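Local coordinates for protein glucose-resistance amylase regulator (Weissella paramesenteroides ATCC 33313, PDB 4RK6) that binds D-glucose between its two lobes and, as a LacI-family regulator, probably acts as a DNA-binding repressor of transcription, at residues L32-I37 / I247-M252; R65-V70 / E88-I93. All blocks are in the same frame, centred on the assembly; numbering follows the deposited sequence.

Contact 1 of 2, residues L32-I37 / I247-M252; sequences LYETTI and IGRIAM
T35 lays its methyl group along the selenomethionine M252, CG2 meeting M252 CG at a tight 3.5 Å, the two side chains lying alongside each other but pointing opposite ways. The pair packs helix 24-39 against helix 244-257 on one side of the parallel sheet in a lobe of the periplasmic-binding-protein fold; the axes of segments 32-37 and 247-252 make 38° and come within 7.8 Å. G248 allows this closeness, its CA lying 4.4 Å from the CA of L32, whose CD2 rests on the G248 carbonyl oxygen. M252, bent at chi2 (58°), turns its selenium to T36 CG2, 3.9 Å away, and both residues also touch V13 of the sheet. Away from the sheet the chemistry becomes polar. T35 OG1 sits over the R249 stem and shares a water with the R249 carbonyl, weakly on that side. E34 and R249 form a salt bridge; E246 takes NH2 of the same guanidinium, which probably steadies its rotation. The R249 chain bends at chi3 (-71°), and its NH1 meets E34 OE2 at 2.6 Å, within the guanidinium plane but well above the plane of the carboxylate.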
loop_
_atom_site.group_PDB
_atom_site.type_symbol
_atom_site.label_atom_id
_atom_site.label_comp_id
_atom_site.label_asym_id
_atom_site.label_seq_id
_atom_site.Cartn_x
_atom_site.Cartn_y
_atom_site.Cartn_z
ATOM N N LEU A 32 9.438 13.359 -2.134
ATOM C CA LEU A 32 9.584 14.434 -1.138
ATOM C C LEU A 32 10.781 14.191 -0.242
ATOM O O LEU A 32 11.595 15.077 -0.004
ATOM C CB LEU A 32 8.360 14.509 -0.241
ATOM C CG LEU A 32 7.136 15.209 -0.779
ATOM C CD1 LEU A 32 6.058 15.012 0.254
ATOM C CD2 LEU A 32 7.412 16.703 -0.992
ATOM N N TYR A 33 10.875 12.964 0.245
ATOM C CA TYR A 33 11.914 12.543 1.156
ATOM C C TYR A 33 13.313 12.674 0.554
ATOM O O TYR A 33 14.230 13.198 1.203
ATOM C CB TYR A 33 11.657 11.098 1.553
ATOM C CG TYR A 33 12.553 10.593 2.636
ATOM C CD1 TYR A 33 12.251 10.826 3.981
ATOM C CD2 TYR A 33 13.690 9.846 2.330
ATOM C CE1 TYR A 33 13.076 10.345 4.988
ATOM C CE2 TYR A 33 14.517 9.358 3.327
ATOM C CZ TYR A 33 14.209 9.608 4.651
ATOM O OH TYR A 33 15.042 9.116 5.629
ATOM N N GLU A 34 13.494 12.198 -0.674
ATOM C CA GLU A 34 14.802 12.347 -1.300
ATOM C C GLU A 34 15.243 13.807 -1.443
ATOM O O GLU A 34 16.414 14.096 -1.283
ATOM C CB GLU A 34 14.939 11.572 -2.610
ATOM C CG GLU A 34 13.909 11.817 -3.688
ATOM C CD GLU A 34 14.101 10.860 -4.847
ATOM O OE1 GLU A 34 15.268 10.617 -5.210
ATOM O OE2 GLU A 34 13.100 10.347 -5.395
ATOM N N THR A 35 14.318 14.727 -1.708
ATOM C CA THR A 35 14.696 16.135 -1.845
ATOM C C THR A 35 14.856 16.816 -0.493
ATOM O O THR A 35 15.716 17.684 -0.347
ATOM C CB THR A 35 13.715 16.904 -2.765
ATOM O OG1 THR A 35 13.693 16.263 -4.045
ATOM C CG2 THR A 35 14.159 18.348 -2.960
ATOM N N THR A 36 14.056 16.437 0.509
ATOM C CA THR A 36 14.232 16.981 1.860
ATOM C C THR A 36 15.560 16.538 2.456
ATOM O O THR A 36 16.263 17.332 3.089
ATOM C CB THR A 36 13.114 16.566 2.842
ATOM O OG1 THR A 36 13.104 15.139 3.004
ATOM C CG2 THR A 36 11.770 17.045 2.342
ATOM N N ILE A 37 15.893 15.266 2.245
ATOM C CA ILE A 37 17.127 14.691 2.792
ATOM C C ILE A 37 18.347 15.477 2.302
ATOM O O ILE A 37 19.208 15.872 3.089
ATOM C CB ILE A 37 17.242 13.164 2.468
ATOM C CG1 ILE A 37 17.555 12.370 3.737
ATOM C CG2 ILE A 37 18.256 12.854 1.362
ATOM C CD1 ILE A 37 16.390 12.283 4.698
ATOM N N ILE A 247 6.689 14.159 -8.975
ATOM C CA ILE A 247 5.762 15.135 -8.370
ATOM C C ILE A 247 6.249 15.583 -6.995
ATOM O O ILE A 247 6.277 16.772 -6.704
ATOM C CB ILE A 247 4.312 14.586 -8.335
ATOM C CG1 ILE A 247 3.788 14.433 -9.756
ATOM C CG2 ILE A 247 3.405 15.486 -7.500
ATOM C CD1 ILE A 247 2.554 13.540 -9.872
ATOM N N GLY A 248 6.654 14.635 -6.154
ATOM C CA GLY A 248 7.170 14.947 -4.833
ATOM C C GLY A 248 8.458 15.765 -4.904
ATOM O O GLY A 248 8.590 16.782 -4.227
ATOM N N ARG A 249 9.412 15.337 -5.730
ATOM C CA ARG A 249 10.681 16.079 -5.824
ATOM C C ARG A 249 10.476 17.532 -6.276
ATOM O O ARG A 249 11.076 18.465 -5.715
ATOM C CB ARG A 249 11.644 15.396 -6.805
ATOM C CG ARG A 249 12.218 14.083 -6.310
ATOM C CD ARG A 249 13.376 13.631 -7.198
ATOM N NE ARG A 249 12.922 13.179 -8.509
ATOM C CZ ARG A 249 12.507 11.937 -8.794
ATOM N NH1 ARG A 249 12.508 10.976 -7.868
ATOM N NH2 ARG A 249 12.120 11.651 -10.021
ATOM N N ILE A 250 9.639 17.722 -7.284
ATOM C CA ILE A 250 9.406 19.044 -7.874
ATOM C C ILE A 250 8.640 19.946 -6.906
ATOM O O ILE A 250 8.948 21.142 -6.784
ATOM C CB ILE A 250 8.730 18.904 -9.246
ATOM C CG1 ILE A 250 9.690 18.202 -10.235
ATOM C CG2 ILE A 250 8.289 20.239 -9.825
ATOM C CD1 ILE A 250 10.977 18.943 -10.543
ATOM N N ALA A 251 7.669 19.396 -6.185
ATOM C CA ALA A 251 6.995 20.191 -5.146
ATOM C C ALA A 251 7.993 20.717 -4.090
ATOM O O ALA A 251 7.973 21.888 -3.712
ATOM C CB ALA A 251 5.889 19.388 -4.475
HETATM N N MSE A 252 8.898 19.864 -3.637
HETATM C CA MSE A 252 9.886 20.285 -2.653
HETATM C C MSE A 252 10.833 21.280 -3.288
HETATM O O MSE A 252 11.195 22.292 -2.668
HETATM C CB MSE A 252 10.611 19.072 -2.062
HETATM C CG MSE A 252 11.567 19.443 -0.936
HETATM SE SE MSE A 252 10.747 20.357 0.582
HETATM C CE MSE A 252 12.383 20.972 1.503
HETATM O O HOH W 1 14.355 18.290 -6.405
#

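Contact 2 of 2, residues R65-V70 / E88-I93; sequences RQVGAV and EQISVI
I90 reaches across to segment 65-70 with both of its branches: CG1 lies 3.5 Å from the carbonyl oxygen of V67, while CG2 fits among V67, G68 O, A69 N and V70. The contact joins the two parallel strands of a beta-alpha-beta unit, strand 69-72, helix 79-87 and strand 91-95, near the beginning of both strands. With chi1 of I90 at -63°, CG1 is anti to the carbonyl carbon and CG2 anti to the backbone N, which turns the CG2 methyl toward V67 and V70. V67 CG2 meets I90 CG2 at 4.0 Å, and V70 CG2 comes to 3.9 Å from the same methyl. V70 has chi1 174°, which sends CG1 away from its backbone N and leaves CG2 as the branch that touches I90. V70 and V92 share one face of the sheet, where both pack on L85 of the connecting helix. On the other face A69 CB lies 4.0 Å from S91 CB, and F255 of helix 244-257 packs on both residues.

Helices 52-64 and 79-87, which precede the two strands, both end in a Schellman motif, with Q66 and Q89 at positive phi, and the chain then turns into the sheet. Three backbone hydrogen bonds set the parallel register, A69 beside S91 and V70 beside V92. The first, S91 N to G68 O, comes in 29° off the carbonyl plane, whereas the other two run nearly along the C=O axis; a water also donates to G68 O. V70 N then gives to S91 O, an acceptor approached in addition by the CA of A69. Further along, I93 N donates to V70 O at 3.1 Å, and V92 CA lies 3.4 Å from that same oxygen.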
loop_
_atom_site.group_PDB
_atom_site.type_symbol
_atom_site.label_atom_id
_atom_site.label_comp_id
_atom_site.label_asym_id
_atom_site.label_seq_id
_atom_site.Cartn_x
_atom_site.Cartn_y
_atom_site.Cartn_z
ATOM N N ARG A 65 5.047 22.642 15.367
ATOM C CA ARG A 65 6.303 22.022 14.923
ATOM C C ARG A 65 7.065 22.952 13.965
ATOM O O ARG A 65 8.103 22.571 13.419
ATOM C CB ARG A 65 6.034 20.645 14.289
ATOM C CG ARG A 65 5.893 19.505 15.299
ATOM C CD ARG A 65 4.749 19.651 16.298
ATOM N NE ARG A 65 5.099 19.110 17.615
ATOM C CZ ARG A 65 4.294 19.122 18.678
ATOM N NH1 ARG A 65 3.078 19.656 18.615
ATOM N NH2 ARG A 65 4.717 18.598 19.824
ATOM N N GLN A 66 6.541 24.166 13.773
ATOM C CA GLN A 66 7.241 25.236 13.066
ATOM C C GLN A 66 7.657 24.819 11.657
ATOM O O GLN A 66 8.783 25.094 11.209
ATOM C CB GLN A 66 8.470 25.701 13.865
ATOM C CG GLN A 66 8.162 26.100 15.301
ATOM C CD GLN A 66 9.414 26.401 16.099
ATOM O OE1 GLN A 66 9.645 25.810 17.154
ATOM N NE2 GLN A 66 10.235 27.314 15.595
ATOM N N VAL A 67 6.741 24.179 10.947
ATOM C CA VAL A 67 7.060 23.724 9.597
ATOM C C VAL A 67 7.240 24.932 8.677
ATOM O O VAL A 67 6.603 25.977 8.864
ATOM C CB VAL A 67 6.015 22.734 9.044
ATOM C CG1 VAL A 67 5.924 21.499 9.938
ATOM C CG2 VAL A 67 4.652 23.396 8.893
ATOM N N GLY A 68 8.151 24.806 7.722
ATOM C CA GLY A 68 8.356 25.848 6.723
ATOM C C GLY A 68 7.365 25.755 5.572
ATOM O O GLY A 68 7.121 26.738 4.869
ATOM N N ALA A 69 6.828 24.557 5.364
ATOM C CA ALA A 69 5.968 24.266 4.226
ATOM C C ALA A 69 5.102 23.102 4.565
ATOM O O ALA A 69 5.489 22.256 5.364
ATOM C CB ALA A 69 6.783 23.952 2.983
ATOM N N VAL A 70 3.936 23.047 3.927
ATOM C CA VAL A 70 3.008 21.944 4.093
ATOM C C VAL A 70 2.601 21.526 2.717
ATOM O O VAL A 70 2.152 22.342 1.931
ATOM C CB VAL A 70 1.760 22.347 4.900
ATOM C CG1 VAL A 70 0.747 21.204 4.926
ATOM C CG2 VAL A 70 2.164 22.757 6.306
ATOM N N GLU A 88 0.305 32.281 8.587
ATOM C CA GLU A 88 1.460 32.089 9.491
ATOM C C GLU A 88 2.791 32.117 8.730
ATOM O O GLU A 88 3.832 31.778 9.286
ATOM C CB GLU A 88 1.350 30.758 10.260
ATOM C CG GLU A 88 0.130 30.616 11.151
ATOM C CD GLU A 88 0.189 31.447 12.421
ATOM O OE1 GLU A 88 -0.881 31.640 13.037
ATOM O OE2 GLU A 88 1.284 31.903 12.814
ATOM N N GLN A 89 2.750 32.529 7.464
ATOM C CA GLN A 89 3.923 32.603 6.583
ATOM C C GLN A 89 4.542 31.207 6.315
ATOM O O GLN A 89 5.744 31.070 6.126
ATOM C CB GLN A 89 4.968 33.604 7.123
ATOM C CG GLN A 89 4.496 35.058 7.130
ATOM C CD GLN A 89 3.525 35.368 8.261
ATOM O OE1 GLN A 89 3.817 35.113 9.432
ATOM N NE2 GLN A 89 2.359 35.921 7.916
ATOM N N ILE A 90 3.691 30.195 6.295
ATOM C CA ILE A 90 4.077 28.825 5.923
ATOM C C ILE A 90 3.666 28.613 4.472
ATOM O O ILE A 90 2.558 28.969 4.075
ATOM C CB ILE A 90 3.389 27.818 6.854
ATOM C CG1 ILE A 90 3.865 28.046 8.292
ATOM C CG2 ILE A 90 3.636 26.380 6.395
ATOM C CD1 ILE A 90 3.136 27.203 9.308
ATOM N N SER A 91 4.572 28.068 3.663
ATOM C CA SER A 91 4.276 27.760 2.284
ATOM C C SER A 91 3.345 26.578 2.195
ATOM O O SER A 91 3.482 25.610 2.939
ATOM C CB SER A 91 5.556 27.435 1.509
ATOM O OG SER A 91 6.314 28.609 1.333
ATOM N N VAL A 92 2.398 26.660 1.282
ATOM C CA VAL A 92 1.454 25.574 1.079
ATOM C C VAL A 92 1.484 25.258 -0.388
ATOM O O VAL A 92 1.342 26.155 -1.210
ATOM C CB VAL A 92 0.022 25.949 1.521
ATOM C CG1 VAL A 92 -0.917 24.787 1.316
ATOM C CG2 VAL A 92 -0.000 26.392 2.975
ATOM N N ILE A 93 1.694 23.984 -0.714
ATOM C CA ILE A 93 1.759 23.528 -2.075
ATOM C C ILE A 93 0.918 22.263 -2.181
ATOM O O ILE A 93 1.002 21.416 -1.313
ATOM C CB ILE A 93 3.214 23.257 -2.494
ATOM C CG1 ILE A 93 3.997 24.571 -2.516
ATOM C CG2 ILE A 93 3.264 22.574 -3.851
ATOM C CD1 ILE A 93 5.492 24.395 -2.577
HETATM O O HOH W 2 8.301 29.159 5.133
#

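Both contacts belong to the same lobe, their centres about 15 Å apart. Contact 2 is the more buried: it lies within the sheet, depends on backbone hydrogen bonds and aliphatic branches, and joins segments close in sequence. Contact 1 joins two helices more than 200 residues apart on one side of that sheet, passing from an apolar floor to a charged, partly exposed margin. Two residues tie them together: F255 of helix 244-257 lies against A69, S91 and I93 of contact 2, and F71, which follows V70 in strand 69-72, touches L32 and M252 of contact 1. Direct packing occurs where A251 O meets I93 CD1 at 3.7 Å.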